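PDB 2VOA: exodeoxyribonuclease III from Archaeoglobus fulgidus, which probably cleaves DNA at abasic sites as an AP endonuclease of the exonuclease III family, with magnesium or manganese ions as cofactors. Local coordinates for residues G62-A67 against D87-I92; I102-P107 against A141-D146; N10-R15 against T36-R41. The protein carries 1 engineered substitution. All blocks are in the same frame, centred on the assembly; numbering follows the deposited sequence. Where two conformers were deposited one is given.

Interaction 1. Residues G62-A67 against D87-I92; sequences GRNGVA and DEDRLI. With nucleotides of chain C.
Asn64 and Asp89 form the polar centre of this contact. Asn64 ND2 donates to Asp89 OD2 over 2.9 Å in a nearly straight bond. The oxygen lies in the amide plane, but the donor reaches it from above the carboxylate plane; the two flat groups stand 88° apart. A chi1 of 64° in Asp89, with CG tucked between backbone N and carbonyl carbon, brings the carboxylate round to this amide. Water 1 donates to Asp89 OD2 at 2.7 Å and also to Arg63 O. On the backbone, Gly65 N donates to Asp89 O at 2.7 Å.

Neither arginine is hydrogen-bonded across the contact. Asp89 OD2 sits above one face of the Arg63 guanidinium, 4.2 Å from Arg63 NH2, and its charge probably attracts it. Asn64 OD1 lies over a face of the Arg90 guanidinium. Arg90 NH1 is instead bonded to Tyr105 O.

Apolar packing takes over further along: Val66 CG2 meets Ile92 CG2 at 3.5 Å, the two side chains running past each other in opposite directions.

Putting an alanine at Asn64 would probably leave Asp89 OD2 without its side-chain N-H donor and open a gap over the Arg90 guanidinium.

Strand 63-70 of one sheet of the DNase I-like sandwich thus meets the turn into strand 91-96 of the other, and these bonds probably hold that turn beside Tyr105, a predicted active-site residue.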
# COMPACT_ATOMS: atom_id res chain seq x y z
N GLY A 62 13.29 -9.92 -4.71
CA GLY A 62 12.60 -9.04 -5.64
C GLY A 62 11.81 -9.59 -6.81
O GLY A 62 10.91 -8.91 -7.30
N ARG A 63 12.11 -10.81 -7.26
CA ARG A 63 11.55 -11.30 -8.53
C ARG A 63 11.38 -12.81 -8.50
O ARG A 63 12.01 -13.49 -7.68
CB ARG A 63 12.47 -10.94 -9.69
CG ARG A 63 13.92 -11.36 -9.47
CD ARG A 63 14.86 -10.92 -10.61
NE ARG A 63 15.40 -12.07 -11.34
CZ ARG A 63 16.63 -12.57 -11.18
NH1 ARG A 63 17.48 -12.02 -10.32
NH2 ARG A 63 17.01 -13.62 -11.91
N ASN A 64 10.58 -13.32 -9.44
CA ASN A 64 10.31 -14.75 -9.52
C ASN A 64 9.86 -15.29 -8.17
O ASN A 64 9.13 -14.58 -7.47
CB ASN A 64 11.54 -15.49 -10.05
CG ASN A 64 12.02 -14.93 -11.38
OD1 ASN A 64 11.20 -14.48 -12.20
ND2 ASN A 64 13.32 -14.97 -11.61
N GLY A 65 10.25 -16.52 -7.82
CA GLY A 65 9.94 -17.08 -6.49
C GLY A 65 8.72 -18.00 -6.58
O GLY A 65 7.68 -17.65 -7.17
N VAL A 66 8.85 -19.18 -6.00
CA VAL A 66 7.77 -20.19 -6.02
C VAL A 66 7.64 -20.79 -4.60
O VAL A 66 8.60 -20.80 -3.84
CB VAL A 66 8.07 -21.32 -7.04
CG1 VAL A 66 7.88 -20.84 -8.49
CG2 VAL A 66 9.47 -21.93 -6.84
N ALA A 67 6.46 -21.28 -4.26
CA ALA A 67 6.24 -21.87 -2.93
C ALA A 67 5.11 -22.88 -3.08
O ALA A 67 4.34 -22.82 -4.06
CB ALA A 67 5.87 -20.78 -1.92
N ASP A 87 17.78 -22.21 -12.05
CA ASP A 87 16.61 -21.37 -11.79
C ASP A 87 15.78 -21.91 -10.62
O ASP A 87 14.59 -22.21 -10.75
CB ASP A 87 15.74 -21.21 -13.04
CG ASP A 87 16.43 -20.41 -14.14
OD1 ASP A 87 17.40 -19.64 -13.86
OD2 ASP A 87 16.02 -20.56 -15.30
N GLU A 88 16.45 -22.02 -9.47
CA GLU A 88 15.77 -22.45 -8.24
C GLU A 88 14.54 -21.60 -7.91
O GLU A 88 13.58 -22.11 -7.32
CB GLU A 88 16.77 -22.47 -7.08
CG GLU A 88 17.79 -23.57 -7.26
CD GLU A 88 18.74 -23.72 -6.09
OE1 GLU A 88 18.99 -22.72 -5.37
OE2 GLU A 88 19.26 -24.84 -5.91
N ASP A 89 14.55 -20.33 -8.31
CA ASP A 89 13.42 -19.42 -8.05
C ASP A 89 12.24 -19.58 -9.01
O ASP A 89 11.29 -18.78 -8.97
CB ASP A 89 13.87 -17.94 -7.99
CG ASP A 89 14.43 -17.41 -9.33
OD1 ASP A 89 14.54 -18.19 -10.32
OD2 ASP A 89 14.80 -16.21 -9.39
N ARG A 90 12.29 -20.61 -9.86
CA ARG A 90 11.23 -20.88 -10.82
C ARG A 90 10.67 -22.30 -10.76
O ARG A 90 9.80 -22.65 -11.54
CB ARG A 90 11.73 -20.63 -12.26
CG ARG A 90 12.07 -19.16 -12.59
CD ARG A 90 12.36 -19.03 -14.07
NE ARG A 90 12.59 -17.64 -14.48
CZ ARG A 90 11.63 -16.78 -14.83
NH1 ARG A 90 10.34 -17.12 -14.81
NH2 ARG A 90 11.96 -15.55 -15.20
N LEU A 91 11.22 -23.15 -9.90
CA LEU A 91 10.71 -24.52 -9.88
C LEU A 91 10.93 -25.07 -8.49
O LEU A 91 12.06 -25.06 -8.00
CB LEU A 91 11.43 -25.40 -10.92
CG LEU A 91 10.97 -26.84 -11.17
CD1 LEU A 91 11.50 -27.36 -12.49
CD2 LEU A 91 11.37 -27.86 -10.04
N ILE A 92 9.85 -25.54 -7.89
CA ILE A 92 9.93 -26.23 -6.60
C ILE A 92 9.12 -27.50 -6.71
O ILE A 92 8.01 -27.50 -7.29
CB ILE A 92 9.48 -25.30 -5.41
CG1 ILE A 92 9.76 -25.95 -4.05
CG2 ILE A 92 8.00 -24.86 -5.56
CD1 ILE A 92 9.42 -25.06 -2.86
P DG C 4 5.93 -5.57 -3.20
OP1 DG C 4 5.78 -6.51 -2.07
OP2 DG C 4 5.55 -4.14 -3.04
O5' DG C 4 7.45 -5.61 -3.69
C5' DG C 4 8.04 -6.86 -4.09
C4' DG C 4 9.16 -6.65 -5.10
O4' DG C 4 8.63 -6.03 -6.29
C3' DG C 4 10.28 -5.71 -4.65
O3' DG C 4 11.20 -6.43 -3.87
C2' DG C 4 10.87 -5.31 -6.01
C1' DG C 4 9.60 -5.14 -6.84
N9 DG C 4 9.08 -3.77 -6.86
C8 DG C 4 7.95 -3.26 -6.24
N7 DG C 4 7.74 -1.99 -6.47
C5 DG C 4 8.82 -1.60 -7.29
C6 DG C 4 9.17 -0.33 -7.86
O6 DG C 4 8.57 0.76 -7.75
N1 DG C 4 10.35 -0.37 -8.61
C2 DG C 4 11.10 -1.52 -8.81
N2 DG C 4 12.21 -1.41 -9.57
N3 DG C 4 10.78 -2.70 -8.28
C4 DG C 4 9.63 -2.68 -7.54
O HOH W 1 14.36 -14.65 -7.24

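Interaction 2. Residues I102-P107 against A141-D146; sequences INTYVP and AVWCGD
Thr104 and Trp143 meet through complementary rotamers: a chi1 of 59° sets Thr104 OG1 between backbone N and carbonyl carbon, and a chi1 of 161° carries the Trp143 indole over towards it. Trp143 NE1 then donates to Thr104 OG1 at 3.0 Å, with the oxygen close to the ring plane, so the indole uses its edge; Thr104 CG2 packs 3.5 Å from Trp143 NE1. Phe184 meets the Trp143 ring edge-to-face.

On the other face of the sheet, Tyr105 and Asp146 both turn CG away from the backbone N and run side by side in the same direction. Tyr105 CE1 comes within 3.8 Å of Asp146 OD2, the ring and carboxylate planes 54° apart. Both carboxylate oxygens are held by other residues, OD2 by Asn8 ND2 and OD1 by Asn148 N.

A parallel ladder joins the backbones. Ile102 is bonded on both sides, its N donating to Val142 O at 2.8 Å and its O accepting from Cys144 N. Thr104 N to Cys144 O and Val106 N to Asp146 O continue the series; the bond from Asp146 N to Thr104 O is weak. Gly145 CA makes a C-H contact with Thr104 O.

Strands 99-105 and 141-144, linked through helix 115-134, make a beta-alpha-beta unit of the DNase I-like fold, at and just beyond whose C-terminal strand ends the predicted catalytic residues Tyr105 and Asp146 lie side by side.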
# COMPACT_ATOMS: atom_id res chain seq x y z
N ILE A 102 5.00 -30.71 -8.95
CA ILE A 102 6.03 -29.88 -9.61
C ILE A 102 5.41 -28.50 -9.90
O ILE A 102 4.47 -28.41 -10.66
CB ILE A 102 6.55 -30.50 -10.93
CG1 ILE A 102 6.89 -31.99 -10.78
CG2 ILE A 102 7.75 -29.69 -11.46
CD1 ILE A 102 5.82 -32.95 -11.36
N ASN A 103 5.97 -27.45 -9.29
CA ASN A 103 5.42 -26.09 -9.41
C ASN A 103 6.40 -25.22 -10.17
O ASN A 103 7.51 -24.99 -9.71
CB ASN A 103 5.19 -25.52 -8.01
CG ASN A 103 4.75 -24.05 -8.02
OD1 ASN A 103 4.28 -23.52 -9.04
ND2 ASN A 103 4.84 -23.41 -6.83
N THR A 104 6.00 -24.75 -11.35
CA THR A 104 6.88 -23.97 -12.22
C THR A 104 6.36 -22.55 -12.47
O THR A 104 5.13 -22.33 -12.65
CB THR A 104 7.08 -24.62 -13.63
OG1 THR A 104 5.80 -24.75 -14.26
CG2 THR A 104 7.72 -26.00 -13.54
N TYR A 105 7.30 -21.61 -12.53
CA TYR A 105 7.03 -20.28 -13.01
C TYR A 105 7.90 -20.10 -14.25
O TYR A 105 9.10 -19.80 -14.16
CB TYR A 105 7.33 -19.21 -11.93
CG TYR A 105 7.20 -17.81 -12.45
CD1 TYR A 105 6.05 -17.42 -13.16
CD2 TYR A 105 8.23 -16.88 -12.28
CE1 TYR A 105 5.92 -16.14 -13.68
CE2 TYR A 105 8.13 -15.59 -12.80
CZ TYR A 105 6.98 -15.23 -13.51
OH TYR A 105 6.86 -13.96 -14.03
N VAL A 106 7.31 -20.39 -15.41
CA VAL A 106 8.04 -20.41 -16.68
C VAL A 106 8.46 -19.00 -17.09
O VAL A 106 7.69 -18.07 -16.91
CB VAL A 106 7.15 -21.08 -17.75
CG1 VAL A 106 7.76 -20.97 -19.15
CG2 VAL A 106 6.86 -22.56 -17.35
N PRO A 107 9.69 -18.81 -17.64
CA PRO A 107 10.03 -17.44 -18.12
C PRO A 107 8.97 -16.86 -19.06
O PRO A 107 8.51 -17.52 -20.00
CB PRO A 107 11.37 -17.64 -18.85
CG PRO A 107 12.00 -18.83 -18.09
CD PRO A 107 10.79 -19.76 -17.86
N ALA A 141 0.86 -37.62 -10.22
CA ALA A 141 1.69 -36.43 -10.22
C ALA A 141 0.92 -35.26 -10.81
O ALA A 141 0.05 -35.46 -11.68
CB ALA A 141 2.99 -36.65 -11.01
N VAL A 142 1.22 -34.07 -10.31
CA VAL A 142 0.65 -32.82 -10.83
C VAL A 142 1.79 -31.86 -11.13
O VAL A 142 2.65 -31.63 -10.27
CB VAL A 142 -0.40 -32.18 -9.84
CG1 VAL A 142 -1.46 -33.17 -9.42
CG2 VAL A 142 0.25 -31.54 -8.61
N TRP A 143 1.78 -31.32 -12.34
CA TRP A 143 2.67 -30.23 -12.72
C TRP A 143 1.72 -29.06 -12.80
O TRP A 143 0.73 -29.08 -13.56
CB TRP A 143 3.38 -30.55 -14.03
CG TRP A 143 3.95 -29.39 -14.75
CD1 TRP A 143 4.57 -28.28 -14.22
CD2 TRP A 143 3.97 -29.22 -16.18
NE1 TRP A 143 4.97 -27.42 -15.25
CE2 TRP A 143 4.58 -27.97 -16.44
CE3 TRP A 143 3.50 -29.99 -17.25
CZ2 TRP A 143 4.75 -27.47 -17.76
CZ3 TRP A 143 3.64 -29.48 -18.56
CH2 TRP A 143 4.27 -28.23 -18.79
N CYS A 144 1.97 -28.09 -11.91
CA CYS A 144 1.20 -26.84 -11.74
C CYS A 144 2.03 -25.63 -12.10
O CYS A 144 3.27 -25.70 -12.11
CB CYS A 144 0.80 -26.64 -10.28
SG CYS A 144 -0.45 -27.75 -9.62
N GLY A 145 1.37 -24.50 -12.36
CA GLY A 145 2.09 -23.25 -12.33
C GLY A 145 1.58 -22.20 -13.26
O GLY A 145 0.51 -22.33 -13.87
N ASP A 146 2.36 -21.13 -13.33
CA ASP A 146 2.12 -20.09 -14.28
C ASP A 146 3.07 -20.40 -15.41
O ASP A 146 4.28 -20.19 -15.29
CB ASP A 146 2.39 -18.72 -13.68
CG ASP A 146 2.10 -17.58 -14.64
OD1 ASP A 146 1.84 -17.81 -15.86
OD2 ASP A 146 2.15 -16.42 -14.17

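Interaction 3. Residues N10-R15 against T36-R41; sequences NSIRSR and TKVENR. With nucleotides of chain C.
Thr36 O is held by Ile12 N, by a C-H of Ser11 and by water 2. Ile12 N donates to Thr36 O at 2.9 Å, tilted 33° from the carbonyl plane; the C-H contact comes from Ser11 CA, and the water donates a further bond. That water makes four bonds in all, also donating to Ser11 OG and accepting from Arg13 N and Arg13 NE, so it ties the backbone and side chain of Arg13 to the opposite loop.

Lys37, its chain extended beyond CG, runs past Ser11 to place Lys37 NZ 2.6 Å from Asn10 OD1, almost in line with the amide C=O. Glu35, a predicted metal ligand, is only a long, weak ion-pair partner of NZ. The other end of the Asn10 amide, ND2, turns to the DNA and donates to O4' of DG3 of chain C at 3.2 Å.

Arg13 bends at chi3 (-59°), laying one face of its guanidinium on Val38, with Val38 CG2 3.4 Å from Arg13 NE. From this position NH2 makes a weak bond to Lys37 O and donates to water 3, which may bridge to Glu39 OE1. The other branch of Val38, CG1, packs against Ile12 CG2 at 3.8 Å.

The DNA backbone is bound by the 10-15 loop. Ser11 OG donates to OP1 of DG4 of chain C at 2.7 Å, Ser14 OG does the same at 2.7 Å, and Arg15 NH1 reaches OP1 of DG3 of chain C at 3.0 Å. Arg15 NH2 is also bonded to Asn10 O, which probably helps steady the guanidinium.

The two loops follow strands 2-8 and 30-34, which lead to the predicted metal ligands Asn8 and Glu35; the 10-15 loop binds phosphates beside the active site of this DNase I-like endonuclease, and the 36-41 loop packs against it.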
# COMPACT_ATOMS: atom_id res chain seq x y z
N ASN A 10 1.67 -12.38 -7.23
CA ASN A 10 2.30 -11.07 -7.44
C ASN A 10 2.82 -10.43 -6.14
O ASN A 10 2.36 -9.37 -5.72
CB ASN A 10 1.42 -10.10 -8.27
CG ASN A 10 2.08 -8.75 -8.49
OD1 ASN A 10 3.30 -8.67 -8.64
ND2 ASN A 10 1.29 -7.67 -8.46
N SER A 11 3.78 -11.12 -5.52
CA SER A 11 4.44 -10.75 -4.24
C SER A 11 3.64 -11.25 -3.03
O SER A 11 2.60 -10.67 -2.64
CB SER A 11 4.77 -9.26 -4.09
OG SER A 11 5.52 -9.04 -2.89
N ILE A 12 4.15 -12.33 -2.43
CA ILE A 12 3.42 -12.94 -1.31
C ILE A 12 3.28 -11.95 -0.14
O ILE A 12 2.21 -11.90 0.50
CB ILE A 12 4.02 -14.31 -0.88
CG1 ILE A 12 3.13 -15.02 0.16
CG2 ILE A 12 5.46 -14.18 -0.41
CD1 ILE A 12 1.66 -15.19 -0.22
N ARG A 13 4.31 -11.17 0.12
CA ARG A 13 4.28 -10.22 1.25
C ARG A 13 3.24 -9.11 1.05
O ARG A 13 2.77 -8.51 2.02
CB ARG A 13 5.67 -9.64 1.51
CG ARG A 13 6.64 -10.59 2.19
CD ARG A 13 8.04 -9.97 2.23
NE ARG A 13 8.46 -9.71 0.85
CZ ARG A 13 9.59 -9.12 0.47
NH1 ARG A 13 10.51 -8.71 1.36
NH2 ARG A 13 9.80 -8.96 -0.83
N SER A 14 2.87 -8.87 -0.20
CA SER A 14 1.82 -7.91 -0.55
C SER A 14 0.45 -8.57 -0.83
O SER A 14 -0.48 -7.88 -1.23
CB SER A 14 2.23 -7.07 -1.76
OG SER A 14 3.22 -6.13 -1.38
N ARG A 15 0.33 -9.88 -0.59
CA ARG A 15 -0.90 -10.63 -0.92
C ARG A 15 -1.42 -11.56 0.19
O ARG A 15 -2.37 -12.33 -0.05
CB ARG A 15 -0.72 -11.41 -2.23
CG ARG A 15 -1.98 -11.46 -3.15
CD ARG A 15 -2.35 -10.05 -3.66
NE ARG A 15 -1.24 -9.49 -4.45
CZ ARG A 15 -1.09 -8.21 -4.77
NH1 ARG A 15 -1.99 -7.31 -4.39
NH2 ARG A 15 -0.03 -7.84 -5.48
N THR A 36 6.21 -15.16 -5.85
CA THR A 36 6.28 -14.79 -4.43
C THR A 36 7.15 -13.56 -4.19
O THR A 36 6.94 -12.82 -3.21
CB THR A 36 6.78 -15.97 -3.55
OG1 THR A 36 8.07 -16.38 -4.00
CG2 THR A 36 5.83 -17.17 -3.66
N LYS A 37 8.16 -13.38 -5.05
CA LYS A 37 9.01 -12.18 -5.05
C LYS A 37 9.62 -11.90 -3.67
O LYS A 37 9.54 -10.77 -3.11
CB LYS A 37 8.24 -10.97 -5.59
CG LYS A 37 7.83 -11.10 -7.04
CD LYS A 37 7.00 -9.91 -7.49
CE LYS A 37 6.60 -10.12 -8.94
NZ LYS A 37 5.76 -9.03 -9.47
N VAL A 38 10.24 -12.93 -3.10
CA VAL A 38 10.85 -12.77 -1.77
C VAL A 38 12.01 -13.74 -1.59
O VAL A 38 11.96 -14.87 -2.07
CB VAL A 38 9.76 -12.96 -0.65
CG1 VAL A 38 9.22 -14.39 -0.61
CG2 VAL A 38 10.30 -12.51 0.72
N GLU A 39 13.08 -13.28 -0.93
CA GLU A 39 14.17 -14.18 -0.59
C GLU A 39 13.69 -15.12 0.51
O GLU A 39 12.85 -14.74 1.34
CB GLU A 39 15.43 -13.42 -0.18
CG GLU A 39 15.23 -12.44 0.95
CD GLU A 39 14.82 -11.04 0.50
OE1 GLU A 39 13.71 -10.88 -0.08
OE2 GLU A 39 15.61 -10.09 0.77
N ASN A 40 14.21 -16.34 0.49
CA ASN A 40 13.82 -17.37 1.48
C ASN A 40 13.80 -16.89 2.93
O ASN A 40 12.83 -17.13 3.64
CB ASN A 40 14.71 -18.62 1.35
CG ASN A 40 14.58 -19.29 -0.00
OD1 ASN A 40 13.63 -19.04 -0.74
ND2 ASN A 40 15.56 -20.13 -0.35
N ARG A 41 14.85 -16.18 3.36
CA ARG A 41 14.93 -15.71 4.76
C ARG A 41 13.86 -14.68 5.17
O ARG A 41 13.69 -14.39 6.37
CB ARG A 41 16.34 -15.17 5.04
CG ARG A 41 16.69 -13.92 4.29
CD ARG A 41 18.05 -13.38 4.72
NE ARG A 41 18.33 -12.09 4.10
CZ ARG A 41 18.11 -10.91 4.67
NH1 ARG A 41 17.58 -10.84 5.89
NH2 ARG A 41 18.40 -9.80 4.01
P DG C 3 -0.11 -3.95 -5.58
OP1 DG C 3 -1.42 -4.64 -5.54
OP2 DG C 3 0.13 -2.72 -4.75
O5' DG C 3 1.05 -4.96 -5.21
C5' DG C 3 2.40 -4.58 -5.00
C4' DG C 3 3.25 -5.55 -5.79
O4' DG C 3 3.07 -5.31 -7.22
C3' DG C 3 4.74 -5.42 -5.54
O3' DG C 3 5.11 -6.19 -4.43
C2' DG C 3 5.30 -6.00 -6.84
C1' DG C 3 4.36 -5.33 -7.83
N9 DG C 3 4.73 -3.97 -8.26
C8 DG C 3 4.08 -2.79 -7.97
N7 DG C 3 4.63 -1.73 -8.49
C5 DG C 3 5.73 -2.22 -9.18
C6 DG C 3 6.71 -1.53 -9.95
O6 DG C 3 6.77 -0.31 -10.18
N1 DG C 3 7.67 -2.40 -10.48
C2 DG C 3 7.66 -3.76 -10.29
N2 DG C 3 8.66 -4.45 -10.87
N3 DG C 3 6.75 -4.42 -9.57
C4 DG C 3 5.81 -3.60 -9.05
P DG C 4 5.93 -5.57 -3.20
OP1 DG C 4 5.78 -6.51 -2.07
OP2 DG C 4 5.55 -4.14 -3.04
O5' DG C 4 7.45 -5.61 -3.69
C5' DG C 4 8.04 -6.86 -4.09
C4' DG C 4 9.16 -6.65 -5.10
O4' DG C 4 8.63 -6.03 -6.29
C3' DG C 4 10.28 -5.71 -4.65
O3' DG C 4 11.20 -6.43 -3.87
C2' DG C 4 10.87 -5.31 -6.01
C1' DG C 4 9.60 -5.14 -6.84
N9 DG C 4 9.08 -3.77 -6.86
C8 DG C 4 7.95 -3.26 -6.24
N7 DG C 4 7.74 -1.99 -6.47
C5 DG C 4 8.82 -1.60 -7.29
C6 DG C 4 9.17 -0.33 -7.86
O6 DG C 4 8.57 0.76 -7.75
N1 DG C 4 10.35 -0.37 -8.61
C2 DG C 4 11.10 -1.52 -8.81
N2 DG C 4 12.21 -1.41 -9.57
N3 DG C 4 10.78 -2.70 -8.28
C4 DG C 4 9.63 -2.68 -7.54
O HOH W 2 6.88 -10.71 -1.40
O HOH W 3 12.27 -9.28 -2.17

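How the interactions relate
Interaction 2 lies in the buried interior, its centre about 5 Å from that of the chain, and rests mainly on a parallel strand ladder. Interaction 1, also largely buried, bridges the two sheets: strand 63-70 belongs to one, strand 91-96 to the other. It continues into interaction 2, since strand 91-96 neighbours strand 99-105, with Arg90 O and Ile92 O close to Tyr105 N and Asn103 N. Interaction 3, its centre about 16 Å from that of the chain, joins two loops through water, lysine and arginine at the DNA. Its 36-41 loop meets segment 62-67 through backbone atoms, whereas interactions 2 and 3 do not touch, their centres about 17 Å apart.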